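Local coordinates for protein SorB (Sorangium cellulosum, PDB 6B2V) that forms pyran rings in the growing polyketide chain, as the pyran synthase domain of module nine of the trans-acyltransferase assembly line that makes the antibiotic sorangicin, at residues A46-A51 with L94-R99; L103-S108 with Y116-S121; I156-R161 with A179-S184; A238-S243 with A282-T287. All coordinates share one frame; numbering follows the deposited sequence.

Interaction 1: residues A46-A51 with L94-R99; sequences AVFDGA and LVIRDR
Ile96 lays its side chain against the backbone at the end of strand 41-48, and its two branches do separate work. Its CG1 is anti to the carbonyl carbon (chi1 -63°), which sends the CG1-CD1 arm to Phe48. CD1 ends 3.9 Å from Phe48 CB. It meets the ring of Phe48 obliquely; the ring leads away from the 94-99 segment and packs edge-to-face with Phe62. The CG2 branch of Ile96 lies on the main chain instead, 3.8 Å from both Phe48 O and Gly50 N. Gly50 then passes close to the other segment, with its CA 3.7 Å from Ile96 O. Its phi is positive (94°). No hydrogen bond joins the two segments directly. Gln60 bridges them: its NE2 is bonded to both Ile96 O and Gly50 O. Asp49 points away and holds its own turn, with OD1 accepting from Ala51 N at 2.9 Å from above the carboxylate plane. Glu52 receives the N-H groups of Asp49 and Gly50. An Asx turn thus follows the end of strand 41-48 of the N-terminal hotdog fold, and the turn packs on the loop that leads into strand 101-110.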
loop_
_atom_site.group_PDB
_atom_site.type_symbol
_atom_site.label_atom_id
_atom_site.label_comp_id
_atom_site.label_asym_id
_atom_site.label_seq_id
_atom_site.Cartn_x
_atom_site.Cartn_y
_atom_site.Cartn_z
ATOM N N ALA A 46 10.351 10.954 -11.884
ATOM C CA ALA A 46 9.120 11.164 -12.585
ATOM C C ALA A 46 8.551 12.532 -12.241
ATOM O O ALA A 46 8.700 12.992 -11.187
ATOM C CB ALA A 46 8.106 10.072 -12.245
ATOM N N VAL A 47 7.866 13.138 -13.179
ATOM C CA VAL A 47 7.206 14.396 -12.962
ATOM C C VAL A 47 5.701 14.195 -13.070
ATOM O O VAL A 47 5.268 13.635 -13.982
ATOM C CB VAL A 47 7.596 15.419 -14.032
ATOM C CG1 VAL A 47 6.844 16.692 -13.827
ATOM C CG2 VAL A 47 9.078 15.665 -13.972
ATOM N N PHE A 48 4.959 14.675 -12.099
ATOM C CA PHE A 48 3.528 14.573 -12.065
ATOM C C PHE A 48 2.900 15.930 -12.097
ATOM O O PHE A 48 3.384 16.832 -11.516
ATOM C CB PHE A 48 3.086 13.849 -10.807
ATOM C CG PHE A 48 3.731 12.525 -10.634
ATOM C CD1 PHE A 48 3.268 11.437 -11.316
ATOM C CD2 PHE A 48 4.813 12.369 -9.841
ATOM C CE1 PHE A 48 3.864 10.232 -11.186
ATOM C CE2 PHE A 48 5.413 11.153 -9.708
ATOM C CZ PHE A 48 4.941 10.073 -10.391
ATOM N N ASP A 49 1.864 16.052 -12.877
ATOM C CA ASP A 49 1.141 17.298 -12.996
ATOM C C ASP A 49 -0.189 17.387 -12.296
ATOM O O ASP A 49 -0.758 18.413 -12.250
ATOM C CB ASP A 49 1.013 17.748 -14.445
ATOM C CG ASP A 49 0.139 16.868 -15.265
ATOM O OD1 ASP A 49 -0.532 16.003 -14.758
ATOM O OD2 ASP A 49 0.154 17.058 -16.451
ATOM N N GLY A 50 -0.631 16.309 -11.694
ATOM C CA GLY A 50 -1.889 16.326 -11.007
ATOM C C GLY A 50 -3.095 15.865 -11.789
ATOM O O GLY A 50 -4.152 15.679 -11.236
ATOM N N ALA A 51 -2.905 15.654 -13.069
ATOM C CA ALA A 51 -3.992 15.160 -13.903
ATOM C C ALA A 51 -3.963 13.650 -14.054
ATOM O O ALA A 51 -4.816 13.105 -14.695
ATOM C CB ALA A 51 -4.001 15.850 -15.249
ATOM N N LEU A 94 2.725 14.519 -0.038
ATOM C CA LEU A 94 2.934 15.217 -1.255
ATOM C C LEU A 94 1.603 15.482 -1.917
ATOM O O LEU A 94 0.929 14.601 -2.323
ATOM C CB LEU A 94 3.770 14.383 -2.185
ATOM C CG LEU A 94 4.185 14.924 -3.532
ATOM C CD1 LEU A 94 4.915 16.245 -3.405
ATOM C CD2 LEU A 94 5.080 13.914 -4.203
ATOM N N VAL A 95 1.281 16.742 -2.019
ATOM C CA VAL A 95 0.053 17.155 -2.665
ATOM C C VAL A 95 0.384 17.889 -3.963
ATOM O O VAL A 95 1.128 18.812 -3.947
ATOM C CB VAL A 95 -0.735 18.076 -1.775
ATOM C CG1 VAL A 95 -1.899 18.660 -2.549
ATOM C CG2 VAL A 95 -1.195 17.361 -0.552
ATOM N N ILE A 96 -0.144 17.420 -5.081
ATOM C CA ILE A 96 0.150 18.024 -6.350
ATOM C C ILE A 96 -1.114 18.437 -7.047
ATOM O O ILE A 96 -1.848 17.608 -7.490
ATOM C CB ILE A 96 0.880 17.044 -7.252
ATOM C CG1 ILE A 96 2.210 16.683 -6.626
ATOM C CG2 ILE A 96 1.162 17.677 -8.596
ATOM C CD1 ILE A 96 2.954 15.586 -7.313
ATOM N N ARG A 97 -1.308 19.733 -7.133
ATOM C CA ARG A 97 -2.461 20.299 -7.761
ATOM C C ARG A 97 -2.147 21.513 -8.617
ATOM O O ARG A 97 -2.343 21.520 -9.774
ATOM C CB ARG A 97 -3.431 20.740 -6.712
ATOM C CG ARG A 97 -4.853 20.894 -7.208
ATOM C CD ARG A 97 -5.659 21.558 -6.125
ATOM N NE ARG A 97 -6.281 20.545 -5.303
ATOM C CZ ARG A 97 -6.010 20.265 -4.042
ATOM N NH1 ARG A 97 -5.089 20.935 -3.365
ATOM N NH2 ARG A 97 -6.674 19.270 -3.476
ATOM N N ASP A 98 -1.662 22.543 -7.986
ATOM C CA ASP A 98 -1.395 23.790 -8.687
ATOM C C ASP A 98 -0.345 23.730 -9.821
ATOM O O ASP A 98 -0.530 24.235 -10.905
ATOM C CB ASP A 98 -0.966 24.818 -7.640
ATOM C CG ASP A 98 -0.022 24.222 -6.576
ATOM O OD1 ASP A 98 -0.462 23.432 -5.702
ATOM O OD2 ASP A 98 1.175 24.529 -6.637
ATOM N N ARG A 99 0.738 23.058 -9.531
ATOM C CA ARG A 99 1.889 22.975 -10.398
ATOM C C ARG A 99 2.474 21.580 -10.428
ATOM O O ARG A 99 2.438 20.915 -9.453
ATOM C CB ARG A 99 2.882 23.916 -9.742
ATOM C CG ARG A 99 4.371 23.809 -10.098
ATOM C CD ARG A 99 5.080 25.144 -10.057
ATOM N NE ARG A 99 4.504 26.060 -11.002
ATOM C CZ ARG A 99 5.049 26.450 -12.156
ATOM N NH1 ARG A 99 6.244 26.080 -12.543
ATOM N NH2 ARG A 99 4.356 27.257 -12.936
#

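Interaction 2: residues L103-S108 with Y116-S121; sequences LRVVLS and YEVSSS
Leu103 and Val118 make the closest side-chain contact, with Leu103 CG 3.5 Å from Val118 CG1. With CG anti to the backbone N (chi1 -157°), Leu103 reaches along the neighbouring strand, and its CD1 also comes to 3.6 Å from Ser119 O. Val118 uses its other methyl on Val105, CG2 to CG2 at 3.9 Å. Further along, Leu107 CD2 touches Tyr116 CB at 3.8 Å, while the phenol ring leads away from the 103-108 segment. Backbone bonds set this register. Arg104 and Ser119 form one antiparallel hydrogen-bonded pair, N to O at 2.9 Å in both directions. Val106 and Glu117 form the next, and their bond from Glu117 N to Val106 O is longer at 3.2 Å. Val105 with Val118 and Leu107 with Tyr116 are the non-hydrogen-bonded pairs. Beyond the hairpin, helix 64-77 covers the face carrying Val105 and Tyr116 with Ala74, Leu68 and Ala71. Strand 41-48 bonds to the other edge of strand 101-110. Arg104, Val106, Glu117 and Ser119 lie on the other face, with more exposure to solvent. The hairpin is therefore amphipathic: apolar contacts hold the side turned to the hotdog helix, and main-chain bonds hold the two strands together.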
loop_
_atom_site.group_PDB
_atom_site.type_symbol
_atom_site.label_atom_id
_atom_site.label_comp_id
_atom_site.label_asym_id
_atom_site.label_seq_id
_atom_site.Cartn_x
_atom_site.Cartn_y
_atom_site.Cartn_z
ATOM N N LEU A 103 9.400 13.815 -8.567
ATOM C CA LEU A 103 9.638 12.909 -7.464
ATOM C C LEU A 103 10.818 12.048 -7.854
ATOM O O LEU A 103 10.853 11.574 -8.945
ATOM C CB LEU A 103 8.416 12.045 -7.204
ATOM C CG LEU A 103 8.234 11.446 -5.846
ATOM C CD1 LEU A 103 8.271 12.457 -4.754
ATOM C CD2 LEU A 103 6.912 10.733 -5.810
ATOM N N ARG A 104 11.738 11.871 -6.934
ATOM C CA ARG A 104 12.929 11.088 -7.168
ATOM C C ARG A 104 13.058 9.975 -6.176
ATOM O O ARG A 104 12.692 10.149 -5.083
ATOM C CB ARG A 104 14.161 11.985 -7.092
ATOM C CG ARG A 104 15.453 11.293 -7.423
ATOM C CD ARG A 104 16.665 12.179 -7.226
ATOM N NE ARG A 104 16.579 13.447 -7.931
ATOM C CZ ARG A 104 17.368 14.475 -7.649
ATOM N NH1 ARG A 104 18.238 14.379 -6.679
ATOM N NH2 ARG A 104 17.277 15.602 -8.302
ATOM N N VAL A 105 13.511 8.819 -6.628
ATOM C CA VAL A 105 13.732 7.714 -5.751
ATOM C C VAL A 105 15.163 7.272 -5.928
ATOM O O VAL A 105 15.570 7.024 -7.003
ATOM C CB VAL A 105 12.728 6.564 -5.993
ATOM C CG1 VAL A 105 12.759 6.087 -7.404
ATOM C CG2 VAL A 105 12.981 5.419 -5.062
ATOM N N VAL A 106 15.884 7.174 -4.838
ATOM C CA VAL A 106 17.272 6.773 -4.832
ATOM C C VAL A 106 17.428 5.401 -4.183
ATOM O O VAL A 106 16.928 5.167 -3.141
ATOM C CB VAL A 106 18.108 7.801 -4.048
ATOM C CG1 VAL A 106 19.575 7.414 -3.991
ATOM C CG2 VAL A 106 17.988 9.141 -4.678
ATOM N N LEU A 107 18.153 4.520 -4.842
ATOM C CA LEU A 107 18.398 3.190 -4.364
ATOM C C LEU A 107 19.845 3.053 -3.975
ATOM O O LEU A 107 20.657 3.424 -4.716
ATOM C CB LEU A 107 18.131 2.200 -5.470
ATOM C CG LEU A 107 16.758 2.248 -6.126
ATOM C CD1 LEU A 107 16.670 1.201 -7.232
ATOM C CD2 LEU A 107 15.708 1.984 -5.073
ATOM N N SER A 108 20.118 2.520 -2.814
ATOM C CA SER A 108 21.466 2.325 -2.323
ATOM C C SER A 108 21.658 0.915 -1.776
ATOM O O SER A 108 20.749 0.295 -1.375
ATOM C CB SER A 108 21.768 3.333 -1.261
ATOM O OG SER A 108 20.891 3.202 -0.192
ATOM N N TYR A 116 15.726 2.432 -0.153
ATOM C CA TYR A 116 15.191 3.440 -1.014
ATOM C C TYR A 116 14.742 4.673 -0.209
ATOM O O TYR A 116 14.413 4.550 0.903
ATOM C CB TYR A 116 13.974 2.924 -1.845
ATOM C CG TYR A 116 12.698 2.652 -1.102
ATOM C CD1 TYR A 116 11.797 3.649 -0.875
ATOM C CD2 TYR A 116 12.390 1.405 -0.666
ATOM C CE1 TYR A 116 10.620 3.409 -0.209
ATOM C CE2 TYR A 116 11.234 1.152 -0.002
ATOM C CZ TYR A 116 10.346 2.144 0.223
ATOM O OH TYR A 116 9.216 1.841 0.908
ATOM N N GLU A 117 14.839 5.824 -0.829
ATOM C CA GLU A 117 14.334 7.046 -0.285
ATOM C C GLU A 117 13.644 7.788 -1.398
ATOM O O GLU A 117 14.221 8.014 -2.414
ATOM C CB GLU A 117 15.441 7.914 0.270
ATOM C CG GLU A 117 14.957 9.195 0.922
ATOM C CD GLU A 117 16.099 10.160 1.269
ATOM O OE1 GLU A 117 16.567 10.890 0.414
ATOM O OE2 GLU A 117 16.494 10.098 2.407
ATOM N N VAL A 118 12.385 8.164 -1.198
ATOM C CA VAL A 118 11.680 8.930 -2.179
ATOM C C VAL A 118 11.583 10.376 -1.698
ATOM O O VAL A 118 11.129 10.618 -0.645
ATOM C CB VAL A 118 10.255 8.434 -2.401
ATOM C CG1 VAL A 118 9.659 9.175 -3.560
ATOM C CG2 VAL A 118 10.256 6.967 -2.714
ATOM N N SER A 119 12.077 11.285 -2.512
ATOM C CA SER A 119 12.109 12.683 -2.186
ATOM C C SER A 119 11.803 13.616 -3.326
ATOM O O SER A 119 11.763 13.267 -4.428
ATOM C CB SER A 119 13.482 13.052 -1.673
ATOM O OG SER A 119 14.414 12.872 -2.656
ATOM N N SER A 120 11.650 14.849 -2.923
ATOM C CA SER A 120 11.418 15.953 -3.798
ATOM C C SER A 120 12.042 17.209 -3.250
ATOM O O SER A 120 12.592 17.233 -2.217
ATOM C CB SER A 120 9.930 16.247 -3.967
ATOM O OG SER A 120 9.353 16.782 -2.825
ATOM N N SER A 121 11.751 18.317 -3.897
ATOM C CA SER A 121 12.203 19.594 -3.374
ATOM C C SER A 121 11.474 19.978 -2.098
ATOM O O SER A 121 11.823 20.938 -1.468
ATOM C CB SER A 121 12.108 20.688 -4.424
ATOM O OG SER A 121 10.810 20.889 -4.798
#

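Interaction 3: residues I156-R161 with A179-S184; sequences IEVDAR and ASLVHS
His183 sets one face of its imidazole against Ile156, its partner in an antiparallel hydrogen-bonded pair at the chain's outer strand 156-158. From CB, the ring is carried by a chi1 of 75°, which places CG between the backbone N and the carbonyl carbon and turns the ring toward the Ile156 side chain. CG and CD2 pass near Ile156 O, CD2 at 3.7 Å. CE1 meets the end of the isoleucine, 3.7 Å from Ile156 CD1. NE2, at the tip, lies 3.5 Å from Ile156 CG2. Over the ring face sits Ile156 CB, 3.9 Å from the centroid and 17° off the normal, a CH-pi contact. Val158 CG1 comes to the ring edge instead, in its plane. ND1 turns back to its own segment and donates to Ser184 O at 2.8 Å, close to the ring plane, which fixes the rotation of the imidazole. Phe219 of helix 207-225 meets the ring edge-to-face.

Next to it, Val158 and Leu181 lie side by side, CG2 to CD2 at 3.8 Å, and Ala160 closes on Leu181 CB. A water continues the strand pairing where the 156-161 segment turns into its helix: it donates to Val158 O and accepts from Leu181 N, 2.8 Å from each. Asp159 N-caps that helix. The ND1 bond is consistent with a proton on ND1, while NE2 is packed among the methyl groups of Ile156 and Val158. The imidazole thus serves both as a hydrogen-bond donor and as an apolar surface between the outer strand and helix 207-225 of the C-terminal hotdog fold.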
loop_
_atom_site.group_PDB
_atom_site.type_symbol
_atom_site.label_atom_id
_atom_site.label_comp_id
_atom_site.label_asym_id
_atom_site.label_seq_id
_atom_site.Cartn_x
_atom_site.Cartn_y
_atom_site.Cartn_z
ATOM N N ILE A 156 -20.490 -7.851 12.129
ATOM C CA ILE A 156 -21.031 -6.558 11.823
ATOM C C ILE A 156 -20.834 -6.203 10.353
ATOM O O ILE A 156 -19.755 -6.188 9.872
ATOM C CB ILE A 156 -20.353 -5.478 12.732
ATOM C CG1 ILE A 156 -20.573 -5.775 14.215
ATOM C CG2 ILE A 156 -20.913 -4.106 12.471
ATOM C CD1 ILE A 156 -19.551 -5.109 15.064
ATOM N N GLU A 157 -21.945 -5.903 9.689
ATOM C CA GLU A 157 -21.939 -5.546 8.294
ATOM C C GLU A 157 -22.077 -4.042 8.155
ATOM O O GLU A 157 -22.919 -3.455 8.758
ATOM C CB GLU A 157 -23.098 -6.222 7.589
ATOM C CG GLU A 157 -23.007 -6.294 6.093
ATOM C CD GLU A 157 -24.088 -7.204 5.495
ATOM O OE1 GLU A 157 -25.070 -7.562 6.155
ATOM O OE2 GLU A 157 -23.912 -7.569 4.370
ATOM N N VAL A 158 -21.250 -3.442 7.334
ATOM C CA VAL A 158 -21.332 -2.017 7.125
ATOM C C VAL A 158 -21.368 -1.528 5.701
ATOM O O VAL A 158 -21.000 -2.181 4.820
ATOM C CB VAL A 158 -20.240 -1.271 7.828
ATOM C CG1 VAL A 158 -20.169 -1.660 9.272
ATOM C CG2 VAL A 158 -18.945 -1.569 7.199
ATOM N N ASP A 159 -21.884 -0.326 5.553
ATOM C CA ASP A 159 -21.958 0.359 4.284
ATOM C C ASP A 159 -20.597 1.016 4.209
ATOM O O ASP A 159 -20.361 2.016 4.754
ATOM C CB ASP A 159 -23.078 1.372 4.415
ATOM C CG ASP A 159 -23.175 2.340 3.276
ATOM O OD1 ASP A 159 -22.347 2.372 2.389
ATOM O OD2 ASP A 159 -24.114 3.128 3.380
ATOM N N ALA A 160 -19.687 0.364 3.522
ATOM C CA ALA A 160 -18.325 0.834 3.431
ATOM C C ALA A 160 -18.184 2.200 2.816
ATOM O O ALA A 160 -17.346 2.982 3.235
ATOM C CB ALA A 160 -17.492 -0.176 2.683
ATOM N N ARG A 161 -18.976 2.475 1.814
ATOM C CA ARG A 161 -18.874 3.778 1.220
ATOM C C ARG A 161 -19.236 4.878 2.192
ATOM O O ARG A 161 -18.453 5.744 2.462
ATOM C CB ARG A 161 -19.842 3.842 0.040
ATOM C CG ARG A 161 -19.755 5.096 -0.806
ATOM C CD ARG A 161 -20.930 5.267 -1.721
ATOM N NE ARG A 161 -21.058 4.305 -2.782
ATOM C CZ ARG A 161 -20.545 4.418 -4.003
ATOM N NH1 ARG A 161 -19.807 5.456 -4.353
ATOM N NH2 ARG A 161 -20.759 3.465 -4.882
ATOM N N ALA A 179 -16.489 -3.994 -2.402
ATOM C CA ALA A 179 -17.894 -4.216 -2.679
ATOM C C ALA A 179 -18.730 -4.471 -1.452
ATOM O O ALA A 179 -19.882 -4.263 -1.446
ATOM C CB ALA A 179 -18.078 -5.374 -3.596
ATOM N N SER A 180 -18.113 -4.988 -0.432
ATOM C CA SER A 180 -18.747 -5.247 0.846
ATOM C C SER A 180 -17.706 -5.263 1.959
ATOM O O SER A 180 -16.583 -5.443 1.705
ATOM C CB SER A 180 -19.455 -6.608 0.865
ATOM O OG SER A 180 -18.501 -7.631 0.954
ATOM N N LEU A 181 -18.142 -5.041 3.189
ATOM C CA LEU A 181 -17.274 -5.069 4.326
ATOM C C LEU A 181 -17.953 -5.604 5.605
ATOM O O LEU A 181 -18.932 -5.105 5.968
ATOM C CB LEU A 181 -16.757 -3.648 4.575
ATOM C CG LEU A 181 -15.819 -3.408 5.764
ATOM C CD1 LEU A 181 -14.557 -4.232 5.665
ATOM C CD2 LEU A 181 -15.392 -1.948 5.819
ATOM N N VAL A 182 -17.384 -6.610 6.258
ATOM C CA VAL A 182 -17.865 -7.117 7.518
ATOM C C VAL A 182 -16.695 -7.152 8.508
ATOM O O VAL A 182 -15.582 -7.214 8.154
ATOM C CB VAL A 182 -18.543 -8.521 7.414
ATOM C CG1 VAL A 182 -19.762 -8.505 6.507
ATOM C CG2 VAL A 182 -17.545 -9.573 6.953
ATOM N N HIS A 183 -17.060 -7.072 9.768
ATOM C CA HIS A 183 -16.062 -7.052 10.786
ATOM C C HIS A 183 -16.511 -7.480 12.182
ATOM O O HIS A 183 -17.630 -7.490 12.469
ATOM C CB HIS A 183 -15.445 -5.627 10.836
ATOM C CG HIS A 183 -16.299 -4.576 11.473
ATOM N ND1 HIS A 183 -16.207 -4.285 12.804
ATOM C CD2 HIS A 183 -17.237 -3.757 10.968
ATOM C CE1 HIS A 183 -17.040 -3.312 13.089
ATOM N NE2 HIS A 183 -17.685 -2.977 12.001
ATOM N N SER A 184 -15.536 -7.876 12.955
ATOM C CA SER A 184 -15.685 -8.088 14.392
ATOM C C SER A 184 -14.995 -6.921 15.128
ATOM O O SER A 184 -14.710 -5.919 14.560
ATOM C CB SER A 184 -15.044 -9.385 14.888
ATOM O OG SER A 184 -13.692 -9.345 14.733
HETATM O O HOH W 1 -20.926 -4.447 3.251
#

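Interaction 4: residues A238-S243 with A282-T287; sequences ALWIYS and AFRGLT
Antiparallel strands 232-241 and 279-289 pair here within the C-terminal hotdog fold, and this contact is buried near the middle of the chain. Two hydrogen-bonded pairs flank one non-hydrogen-bonded pair. Ala238 is matched with Arg284, and the bond from Arg284 N to Ala238 O is 2.8 Å and nearly straight (172°). Trp240 is matched with Ala282, with Trp240 N donating to Ala282 O at 2.9 Å and Ala282 N returning a bond to Trp240 O.

Ala238, Trp240, Ala282 and Arg284 share one face of the pairing. Ala238 CB lies 4.2 Å from Arg284 CB. Tyr242, just past the strand, brings its ring edge to Ala282, CE2 to CB at 4.2 Å, and its OH bonds to Pro139 O. Arg284 CG, anti to the carbonyl carbon, lies 4.3 Å from Trp240 CD1. Bends at chi2 and chi3 then carry the guanidinium away, with Asp269 as a long, weak ion-pair partner.

After Arg284 the chain turns a corner at Gly285, which has a positive phi (63°). Gly285 and Leu286 both face Tyr268 in a G1 beta bulge, and Asp269 OD1 accepts from Gly285 N.

The other face carries Leu239 and Phe283, which lie side by side and point the same way. With Leu239 CG anti to the backbone N, chi2 then sets one methyl over the aromatic ring. Leu239 CD1 sits 3.6 Å from the centroid of the Phe283 ring, just 9° off its normal, in a CH-pi contact over the ring centre.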
loop_
_atom_site.group_PDB
_atom_site.type_symbol
_atom_site.label_atom_id
_atom_site.label_comp_id
_atom_site.label_asym_id
_atom_site.label_seq_id
_atom_site.Cartn_x
_atom_site.Cartn_y
_atom_site.Cartn_z
ATOM N N ALA A 238 6.465 -5.102 6.746
ATOM C CA ALA A 238 6.731 -5.737 5.472
ATOM C C ALA A 238 5.542 -5.804 4.508
ATOM O O ALA A 238 4.462 -5.807 4.911
ATOM C CB ALA A 238 7.208 -7.168 5.690
ATOM N N LEU A 239 5.901 -5.886 3.243
ATOM C CA LEU A 239 4.995 -6.189 2.160
ATOM C C LEU A 239 5.626 -7.307 1.343
ATOM O O LEU A 239 6.678 -7.127 0.851
ATOM C CB LEU A 239 4.756 -5.020 1.225
ATOM C CG LEU A 239 4.061 -5.356 -0.109
ATOM C CD1 LEU A 239 2.669 -5.934 0.106
ATOM C CD2 LEU A 239 3.918 -4.098 -0.897
ATOM N N TRP A 240 4.948 -8.430 1.221
ATOM C CA TRP A 240 5.434 -9.548 0.441
ATOM C C TRP A 240 4.508 -9.777 -0.748
ATOM O O TRP A 240 3.381 -9.869 -0.568
ATOM C CB TRP A 240 5.531 -10.809 1.312
ATOM C CG TRP A 240 6.438 -10.658 2.493
ATOM C CD1 TRP A 240 6.085 -10.692 3.782
ATOM C CD2 TRP A 240 7.845 -10.440 2.467
ATOM N NE1 TRP A 240 7.168 -10.524 4.579
ATOM C CE2 TRP A 240 8.270 -10.366 3.790
ATOM C CE3 TRP A 240 8.779 -10.313 1.458
ATOM C CZ2 TRP A 240 9.592 -10.142 4.124
ATOM C CZ3 TRP A 240 10.101 -10.083 1.817
ATOM C CH2 TRP A 240 10.476 -10.027 3.120
ATOM N N ILE A 241 5.049 -9.859 -1.947
ATOM C CA ILE A 241 4.294 -10.004 -3.145
ATOM C C ILE A 241 4.428 -11.433 -3.672
ATOM O O ILE A 241 5.492 -11.833 -4.009
ATOM C CB ILE A 241 4.947 -9.086 -4.186
ATOM C CG1 ILE A 241 4.948 -7.641 -3.699
ATOM C CG2 ILE A 241 4.216 -9.198 -5.482
ATOM C CD1 ILE A 241 6.030 -6.799 -4.354
ATOM N N TYR A 242 3.355 -12.198 -3.680
ATOM C CA TYR A 242 3.431 -13.588 -4.120
ATOM C C TYR A 242 2.967 -13.874 -5.537
ATOM O O TYR A 242 3.518 -14.670 -6.199
ATOM C CB TYR A 242 2.704 -14.493 -3.114
ATOM C CG TYR A 242 3.297 -14.480 -1.738
ATOM C CD1 TYR A 242 4.447 -15.150 -1.463
ATOM C CD2 TYR A 242 2.693 -13.806 -0.699
ATOM C CE1 TYR A 242 4.978 -15.148 -0.200
ATOM C CE2 TYR A 242 3.217 -13.796 0.554
ATOM C CZ TYR A 242 4.375 -14.459 0.785
ATOM O OH TYR A 242 4.901 -14.463 2.028
ATOM N N SER A 243 1.949 -13.175 -5.946
ATOM C CA SER A 243 1.413 -13.316 -7.284
ATOM C C SER A 243 0.582 -12.097 -7.709
ATOM O O SER A 243 0.399 -11.242 -6.951
ATOM C CB SER A 243 0.711 -14.645 -7.455
ATOM O OG SER A 243 -0.499 -14.576 -6.889
ATOM N N ALA A 282 0.814 -9.850 1.097
ATOM C CA ALA A 282 0.746 -9.814 2.538
ATOM C C ALA A 282 1.401 -8.551 3.089
ATOM O O ALA A 282 2.568 -8.319 2.898
ATOM C CB ALA A 282 1.424 -11.014 3.148
ATOM N N PHE A 283 0.593 -7.777 3.806
ATOM C CA PHE A 283 1.055 -6.582 4.512
ATOM C C PHE A 283 1.167 -6.956 5.989
ATOM O O PHE A 283 0.266 -7.344 6.580
ATOM C CB PHE A 283 0.075 -5.412 4.370
ATOM C CG PHE A 283 0.044 -4.763 3.022
ATOM C CD1 PHE A 283 -0.777 -5.216 2.032
ATOM C CD2 PHE A 283 0.789 -3.646 2.776
ATOM C CE1 PHE A 283 -0.809 -4.614 0.823
ATOM C CE2 PHE A 283 0.733 -3.034 1.577
ATOM C CZ PHE A 283 -0.061 -3.516 0.600
ATOM N N ARG A 284 2.379 -6.875 6.517
ATOM C CA ARG A 284 2.608 -7.203 7.875
ATOM C C ARG A 284 2.973 -5.994 8.681
ATOM O O ARG A 284 3.851 -5.312 8.342
ATOM C CB ARG A 284 3.791 -8.129 8.026
ATOM C CG ARG A 284 3.801 -9.320 7.144
ATOM C CD ARG A 284 2.708 -10.247 7.455
ATOM N NE ARG A 284 2.828 -10.861 8.723
ATOM C CZ ARG A 284 1.872 -11.581 9.258
ATOM N NH1 ARG A 284 0.792 -11.758 8.576
ATOM N NH2 ARG A 284 2.022 -12.154 10.437
ATOM N N GLY A 285 2.321 -5.839 9.797
ATOM C CA GLY A 285 2.672 -4.755 10.683
ATOM C C GLY A 285 2.530 -3.341 10.238
ATOM O O GLY A 285 3.446 -2.584 10.272
ATOM N N LEU A 286 1.330 -3.016 9.813
ATOM C CA LEU A 286 0.974 -1.672 9.374
ATOM C C LEU A 286 0.389 -0.840 10.508
ATOM O O LEU A 286 -0.467 -1.265 11.182
ATOM C CB LEU A 286 -0.094 -1.740 8.289
ATOM C CG LEU A 286 -0.701 -0.416 7.884
ATOM C CD1 LEU A 286 0.222 0.409 7.008
ATOM C CD2 LEU A 286 -2.035 -0.597 7.172
ATOM N N THR A 287 0.980 0.331 10.704
ATOM C CA THR A 287 0.508 1.317 11.640
ATOM C C THR A 287 0.068 2.573 10.859
ATOM O O THR A 287 0.798 3.117 10.150
ATOM C CB THR A 287 1.589 1.684 12.693
ATOM O OG1 THR A 287 1.961 0.542 13.445
ATOM C CG2 THR A 287 1.052 2.733 13.637
#

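In the fold
The four contacts follow one another along the chain, each closing before the next opens. Interactions 1 and 2 belong to the N-terminal hotdog fold and touch: strands 41-48 and 101-110 are neighbours, Ala46 O probably accepts a hydrogen bond from Leu103 N, and Leu94 packs on Leu103. Interactions 3 and 4 belong to the C-terminal hotdog fold, with centres about 22 Å apart. Interaction 4 lies closest to the chain's centre, where strand 232-241 pairs with strand 82-90 of the first hotdog. Interactions 2 and 3 lie on opposite sides of that centre, with their own centres about 37 Å apart. The contacts thus span a double hotdog, from its two flanks to the strands that join its halves.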